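Isocitrate dehydrogenase [NAD] subunit 1, mitochondrial (Saccharomyces cerevisiae, PDB 3BLX) forms, with subunit 2, the octameric allosteric enzyme that oxidatively decarboxylates isocitrate to 2-oxoglutarate with NAD+ in the citric acid cycle, and binds mitochondrial mRNA leaders. Local coordinates at residues G16-L22 with P46-I52; T132-F136 with P236-G240; N284-P288 with T326-G330. All blocks are in the same frame, centred on the assembly; numbering follows the deposited sequence.

Overall arrangement
The three contacts follow one another along the chain without overlap and lie well apart: the centre of contact 2 is about 31 Å from those of contacts 1 and 3, which are themselves about 27 Å apart. Contact 1 pairs two strands of the large mixed sheet. Contact 2 sits where the neighbouring strands 124-130 and 232-235 of that sheet run out into a loop and helix 237-251, near arginines that probably bind substrate; contacts 1 and 3 lie away from them. Contact 3 joins two loops at the start of helix 289-302, and residues near that helix's far end pack against contact 1. Helix 27-42 also touches both contacts 1 and 3.

Contact 1 (G16-L22 with P46-I52); sequences GRFTVTL and PIDWETI
Phe18 to Leu22 of strand 17-25 pair in parallel with Ile47 to Thr51 of strand 47-51, the two strands of a beta-alpha-beta unit whose connection is helix 27-42. Their axes approach to 4.6 Å at 37°, a marked twist, and the backbone evidence is six N-H to O bonds that alternate between the strands from Phe18 N to Ile52 N. The one from Asp48 N to Phe18 O, 2.8 Å, is nearly straight.

A salt bridge joins Arg17 NH1 and Asp48 OD1, 2.7 Å apart. The two side chains cross at about a right angle, yet guanidinium and carboxylate planes differ by only 5°, and Pro46 CA lies over one face of the guanidinium. Arg17 NE hydrogen-bonds to the carbonyl O of His301 of a second IDH1 subunit.

Apolar contacts occupy the face bearing Phe18, Val20, Leu22, Ile47 and Trp49. Val20 divides its branches: CG1 meets Ile47 CG2 at 3.6 Å, while CG2 lies beside Trp49 CZ3 at 3.4 Å. The chi1 of Leu22, -173°, swings its CG away from the backbone N and brings CD2 over the indole, 4.3 Å from the centroid of the five-membered ring, an off-centre CH-pi contact. Ile47 CG2 occupies the opposite indole face, and Leu299 and Leu302 of helix 289-302 cover Ile47.

On the other face Glu50 pairs with Arg72. The chemistry thus largely separates by face: apolar packing, Thr51 excepted, toward helices 27-42 and 289-302; Thr19, Thr21 and Glu50 near helix 60-73; and an arginine that ties its strand to a second subunit.

Contact 2 (T132-F136 with P236-G240); sequences TEGEF and PSMYG
Ser237 meets Glu133, Glu135 and Phe136 just past the ends of strands 124-130 and 232-235, parallel neighbours in the central sheet of the isocitrate/isopropylmalate dehydrogenase fold. Residues 132-136 form the turn after the first strand; 236-240 lead into helix 237-251.

Glu135 can be followed outward. Its CB lies 3.7 Å from Ser237 OG. A chi1 of -173° turns CG away from the backbone N and the chain continues extended, carrying the carboxylate past Met238, whose side chain runs in the opposite direction. At the tip OE1 comes within 3.5 Å of Met238 CA, a van der Waals approach, while OE2 forms long, weak ion pairs with Lys189 and Arg194 of a subunit 2 chain.

Ser237 OG donates to Glu133 O at 3.0 Å. The same carbonyl accepts Phe136 N at 3.1 Å, closing the turn, and the two donors arrive from opposite faces of the carbonyl plane. An alanine here lacks the hydroxyl, so Glu133 O would probably keep just the Phe136 N bond of these two and the turn would be less firmly tied to the start of helix 237-251.

Phe136 also makes a cation-pi contact with Arg98, a probable substrate-binding residue, which places this packing beside the inferred active site. Phe136 CE1 approaches Ser237 CB obliquely, at 3.3 Å.

Contact 3 (N284-P288 with T326-G330); sequences NVANP and TRDIG
The approach to helix 289-302 is fastened to the loop before helix 335-347 by Asn287, whose side chain meets Thr326 and Asp328. The first torsion of Asn287 (chi1 -162°) sets CG opposite the backbone N and directs the amide into the facing loop. There ND2 donates to Asp328 OD1 at 3.0 Å, using the oxygen's syn lone pair. The bond is bent, with an N-H...O angle of 131°, and the acceptor is tilted 29° out of the amide plane. Thr326 CG2 comes up to the same amide, 3.3 Å from Asn287 CG.

The other end of this amide serves the helix start. Asn287 OD1 caps a backbone N just past Pro288 and also bonds to Thr289 OG1, so one side chain addresses both the helix entrance and the 3-10 segment 327-328 across from it. Contacts to both amide ends would restrict its rotation.

Two residues before Asn287, Val285 O lies 3.0 Å from Thr326 OG1. Val285 covers one face of the Arg327 guanidinium, off centre, with CG2 3.9 Å from Arg327 NH2. The extended Arg327 chain crosses over the valine and also touches Ile280. Ile329 CD1 lies 4.2 Å from Asn287 ND2, and its side chain packs on Val116 and Leu256.

Contact 1 (G16-L22 with P46-I52)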
# COMPACT_ATOMS: atom_id res chain seq x y z
N GLY E 16 -0.53 -2.98 32.09
CA GLY E 16 0.62 -2.38 32.74
C GLY E 16 1.94 -3.10 32.48
O GLY E 16 3.00 -2.54 32.77
N ARG E 17 1.88 -4.32 31.94
CA ARG E 17 3.10 -5.10 31.67
C ARG E 17 3.56 -5.13 30.20
O ARG E 17 2.80 -5.50 29.28
CB ARG E 17 2.92 -6.55 32.11
CG ARG E 17 2.74 -6.75 33.57
CD ARG E 17 3.00 -8.21 33.93
NE ARG E 17 3.63 -8.21 35.24
CZ ARG E 17 4.93 -8.28 35.46
NH1 ARG E 17 5.78 -8.43 34.45
NH2 ARG E 17 5.38 -8.23 36.70
N PHE E 18 4.81 -4.79 29.98
CA PHE E 18 5.36 -4.88 28.63
C PHE E 18 5.89 -6.27 28.34
O PHE E 18 6.48 -6.90 29.20
CB PHE E 18 6.51 -3.94 28.50
CG PHE E 18 6.15 -2.52 28.68
CD1 PHE E 18 5.72 -1.77 27.60
CD2 PHE E 18 6.29 -1.90 29.91
CE1 PHE E 18 5.42 -0.43 27.75
CE2 PHE E 18 5.99 -0.57 30.06
CZ PHE E 18 5.56 0.17 28.98
N THR E 19 5.66 -6.76 27.12
CA THR E 19 6.33 -7.96 26.65
C THR E 19 7.51 -7.53 25.79
O THR E 19 7.32 -6.93 24.75
CB THR E 19 5.41 -8.82 25.79
OG1 THR E 19 4.27 -9.19 26.55
CG2 THR E 19 6.14 -10.08 25.34
N VAL E 20 8.74 -7.79 26.23
CA VAL E 20 9.88 -7.50 25.37
C VAL E 20 10.68 -8.73 24.94
O VAL E 20 10.87 -9.68 25.68
CB VAL E 20 10.80 -6.39 25.93
CG1 VAL E 20 10.13 -5.69 27.11
CG2 VAL E 20 12.16 -6.93 26.26
N THR E 21 11.10 -8.72 23.68
CA THR E 21 11.92 -9.78 23.13
C THR E 21 13.29 -9.83 23.83
O THR E 21 13.94 -8.78 24.05
CB THR E 21 12.09 -9.62 21.61
OG1 THR E 21 10.80 -9.67 21.00
CG2 THR E 21 12.93 -10.73 21.00
N LEU E 22 13.70 -11.03 24.21
CA LEU E 22 15.01 -11.22 24.81
C LEU E 22 15.77 -12.24 23.98
O LEU E 22 15.32 -13.38 23.81
CB LEU E 22 14.89 -11.72 26.25
CG LEU E 22 16.22 -11.77 26.99
CD1 LEU E 22 16.89 -10.45 26.91
CD2 LEU E 22 15.97 -12.10 28.40
N PRO E 46 7.71 -4.27 35.60
CA PRO E 46 6.57 -4.82 34.85
C PRO E 46 6.97 -5.24 33.43
O PRO E 46 6.42 -4.77 32.44
CB PRO E 46 5.57 -3.65 34.79
CG PRO E 46 6.23 -2.49 35.47
CD PRO E 46 7.67 -2.80 35.65
N ILE E 47 7.93 -6.13 33.34
CA ILE E 47 8.38 -6.61 32.05
C ILE E 47 8.36 -8.12 32.02
O ILE E 47 8.89 -8.77 32.91
CB ILE E 47 9.79 -6.07 31.74
CG1 ILE E 47 9.71 -4.57 31.46
CG2 ILE E 47 10.39 -6.80 30.56
CD1 ILE E 47 11.00 -3.96 31.04
N ASP E 48 7.70 -8.66 31.01
CA ASP E 48 7.71 -10.09 30.74
C ASP E 48 8.62 -10.39 29.55
O ASP E 48 8.44 -9.84 28.46
CB ASP E 48 6.30 -10.59 30.45
CG ASP E 48 5.37 -10.56 31.68
OD1 ASP E 48 5.87 -10.56 32.83
OD2 ASP E 48 4.13 -10.55 31.49
N TRP E 49 9.61 -11.24 29.74
CA TRP E 49 10.51 -11.57 28.65
C TRP E 49 9.91 -12.61 27.74
O TRP E 49 9.33 -13.59 28.20
CB TRP E 49 11.82 -12.08 29.19
CG TRP E 49 12.45 -11.18 30.21
CD1 TRP E 49 12.55 -11.39 31.55
CD2 TRP E 49 13.10 -9.92 29.95
NE1 TRP E 49 13.20 -10.35 32.15
CE2 TRP E 49 13.56 -9.44 31.19
CE3 TRP E 49 13.35 -9.17 28.80
CZ2 TRP E 49 14.25 -8.24 31.31
CZ3 TRP E 49 14.01 -7.96 28.93
CH2 TRP E 49 14.46 -7.52 30.17
N GLU E 50 10.01 -12.39 26.44
CA GLU E 50 9.65 -13.43 25.48
C GLU E 50 10.98 -13.87 24.94
O GLU E 50 11.49 -13.30 23.98
CB GLU E 50 8.78 -12.88 24.38
CG GLU E 50 8.38 -13.92 23.31
CD GLU E 50 7.35 -13.39 22.27
OE1 GLU E 50 7.33 -13.90 21.14
OE2 GLU E 50 6.56 -12.46 22.57
N THR E 51 11.57 -14.85 25.59
CA THR E 51 12.94 -15.19 25.32
C THR E 51 13.10 -16.11 24.10
O THR E 51 12.35 -17.05 23.92
CB THR E 51 13.67 -15.69 26.62
OG1 THR E 51 14.64 -16.66 26.27
CG2 THR E 51 12.69 -16.29 27.59
N ILE E 52 14.03 -15.76 23.22
CA ILE E 52 14.20 -16.48 21.96
C ILE E 52 15.52 -17.22 21.94
O ILE E 52 16.60 -16.61 22.07
CB ILE E 52 14.17 -15.54 20.71
CG1 ILE E 52 12.93 -14.65 20.70
CG2 ILE E 52 14.21 -16.38 19.44
CD1 ILE E 52 11.62 -15.44 20.57

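Contact 2 (T132-F136 with P236-G240)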
# COMPACT_ATOMS: atom_id res chain seq x y z
N THR E 132 22.19 0.67 7.19
CA THR E 132 21.49 -0.06 6.14
C THR E 132 22.15 -0.04 4.77
O THR E 132 21.70 -0.72 3.85
CB THR E 132 20.00 0.39 6.00
OG1 THR E 132 19.94 1.80 5.76
CG2 THR E 132 19.22 0.08 7.24
N GLU E 133 23.23 0.72 4.65
CA GLU E 133 23.83 1.06 3.37
C GLU E 133 25.35 0.93 3.47
O GLU E 133 25.85 0.48 4.48
CB GLU E 133 23.53 2.52 3.11
CG GLU E 133 23.13 2.84 1.76
CD GLU E 133 22.58 4.25 1.69
OE1 GLU E 133 21.54 4.43 1.01
OE2 GLU E 133 23.16 5.18 2.33
N GLY E 134 26.07 1.38 2.44
CA GLY E 134 27.51 1.28 2.42
C GLY E 134 27.97 -0.16 2.57
O GLY E 134 27.66 -1.02 1.75
N GLU E 135 28.71 -0.39 3.65
CA GLU E 135 29.23 -1.71 3.99
C GLU E 135 28.14 -2.79 4.00
O GLU E 135 28.36 -3.93 3.61
CB GLU E 135 29.95 -1.65 5.34
CG GLU E 135 30.67 -2.93 5.73
CD GLU E 135 31.70 -2.74 6.85
OE1 GLU E 135 32.35 -1.67 6.91
OE2 GLU E 135 31.86 -3.69 7.65
N PHE E 136 26.94 -2.42 4.43
CA PHE E 136 25.87 -3.38 4.67
C PHE E 136 24.92 -3.66 3.51
O PHE E 136 23.96 -4.42 3.69
CB PHE E 136 25.05 -2.95 5.88
CG PHE E 136 25.87 -2.79 7.11
CD1 PHE E 136 25.93 -1.57 7.76
CD2 PHE E 136 26.61 -3.86 7.62
CE1 PHE E 136 26.71 -1.43 8.90
CE2 PHE E 136 27.39 -3.72 8.75
CZ PHE E 136 27.44 -2.51 9.40
N PRO E 236 28.93 7.11 8.35
CA PRO E 236 28.49 5.98 7.53
C PRO E 236 28.84 4.67 8.23
O PRO E 236 29.61 4.64 9.19
CB PRO E 236 29.34 6.13 6.26
CG PRO E 236 29.70 7.57 6.21
CD PRO E 236 29.87 7.98 7.64
N SER E 237 28.28 3.59 7.73
CA SER E 237 28.59 2.27 8.24
C SER E 237 30.10 2.00 8.41
O SER E 237 30.53 1.51 9.46
CB SER E 237 27.99 1.22 7.30
OG SER E 237 28.27 1.55 5.93
N MET E 238 30.90 2.30 7.39
CA MET E 238 32.29 1.83 7.32
C MET E 238 33.25 2.41 8.36
O MET E 238 34.23 1.77 8.70
CB MET E 238 32.87 1.97 5.90
CG MET E 238 32.41 3.18 5.12
SD MET E 238 30.79 2.99 4.29
CE MET E 238 30.65 4.57 3.47
N TYR E 239 32.95 3.60 8.89
CA TYR E 239 33.87 4.23 9.83
C TYR E 239 33.40 4.14 11.28
O TYR E 239 34.10 4.53 12.20
CB TYR E 239 34.09 5.70 9.47
CG TYR E 239 34.30 5.96 7.99
CD1 TYR E 239 35.18 5.18 7.24
CD2 TYR E 239 33.62 6.99 7.34
CE1 TYR E 239 35.38 5.41 5.89
CE2 TYR E 239 33.80 7.22 6.00
CZ TYR E 239 34.68 6.43 5.27
OH TYR E 239 34.85 6.67 3.93
N GLY E 240 32.20 3.64 11.48
CA GLY E 240 31.63 3.69 12.80
C GLY E 240 32.22 2.63 13.70
O GLY E 240 32.35 2.84 14.90

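Contact 3 (N284-P288 with T326-G330)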
# COMPACT_ATOMS: atom_id res chain seq x y z
N ASN E 284 31.62 -17.27 34.36
CA ASN E 284 31.20 -16.25 35.30
C ASN E 284 32.20 -15.13 35.58
O ASN E 284 32.32 -14.70 36.72
CB ASN E 284 30.80 -16.90 36.62
CG ASN E 284 29.79 -16.07 37.38
OD1 ASN E 284 29.85 -15.94 38.61
ND2 ASN E 284 28.83 -15.49 36.65
N VAL E 285 32.89 -14.64 34.55
CA VAL E 285 33.88 -13.59 34.76
C VAL E 285 33.59 -12.29 34.00
O VAL E 285 34.21 -11.26 34.28
CB VAL E 285 35.31 -14.07 34.41
CG1 VAL E 285 35.74 -15.19 35.31
CG2 VAL E 285 35.40 -14.52 32.97
N ALA E 286 32.66 -12.37 33.04
CA ALA E 286 32.39 -11.26 32.10
C ALA E 286 31.74 -10.02 32.75
O ALA E 286 30.99 -10.16 33.71
CB ALA E 286 31.54 -11.77 30.97
N ASN E 287 32.05 -8.83 32.26
CA ASN E 287 31.44 -7.62 32.79
C ASN E 287 30.05 -7.40 32.22
O ASN E 287 29.90 -7.29 31.00
CB ASN E 287 32.32 -6.40 32.47
CG ASN E 287 31.99 -5.21 33.35
OD1 ASN E 287 31.01 -5.24 34.11
ND2 ASN E 287 32.80 -4.16 33.26
N PRO E 288 29.01 -7.35 33.08
CA PRO E 288 27.61 -7.20 32.64
C PRO E 288 27.20 -5.75 32.49
O PRO E 288 26.09 -5.51 32.06
CB PRO E 288 26.80 -7.82 33.78
CG PRO E 288 27.77 -8.04 34.89
CD PRO E 288 29.08 -7.41 34.55
N THR E 326 34.29 -6.35 38.57
CA THR E 326 34.66 -7.52 37.78
C THR E 326 36.13 -7.44 37.30
O THR E 326 36.76 -6.38 37.39
CB THR E 326 33.62 -7.71 36.63
OG1 THR E 326 33.63 -9.06 36.16
CG2 THR E 326 33.88 -6.77 35.50
N ARG E 327 36.70 -8.53 36.80
CA ARG E 327 38.16 -8.56 36.58
C ARG E 327 38.74 -7.63 35.50
O ARG E 327 39.93 -7.31 35.54
CB ARG E 327 38.70 -9.99 36.40
CG ARG E 327 38.64 -10.53 35.00
CD ARG E 327 39.16 -11.96 34.95
NE ARG E 327 39.04 -12.55 33.61
CZ ARG E 327 39.32 -13.82 33.32
NH1 ARG E 327 39.75 -14.65 34.26
NH2 ARG E 327 39.17 -14.27 32.07
N ASP E 328 37.92 -7.19 34.56
CA ASP E 328 38.41 -6.39 33.44
C ASP E 328 38.57 -4.92 33.77
O ASP E 328 39.25 -4.19 33.04
CB ASP E 328 37.49 -6.55 32.23
CG ASP E 328 36.01 -6.61 32.63
OD1 ASP E 328 35.32 -5.57 32.50
OD2 ASP E 328 35.56 -7.71 33.07
N ILE E 329 37.94 -4.47 34.86
CA ILE E 329 38.18 -3.11 35.34
C ILE E 329 38.95 -3.12 36.66
O ILE E 329 38.84 -2.20 37.46
CB ILE E 329 36.88 -2.30 35.48
CG1 ILE E 329 35.83 -3.11 36.23
CG2 ILE E 329 36.36 -1.91 34.12
CD1 ILE E 329 34.57 -2.30 36.53
N GLY E 330 39.73 -4.18 36.86
CA GLY E 330 40.68 -4.24 37.96
C GLY E 330 40.21 -4.91 39.24
O GLY E 330 40.94 -4.96 40.23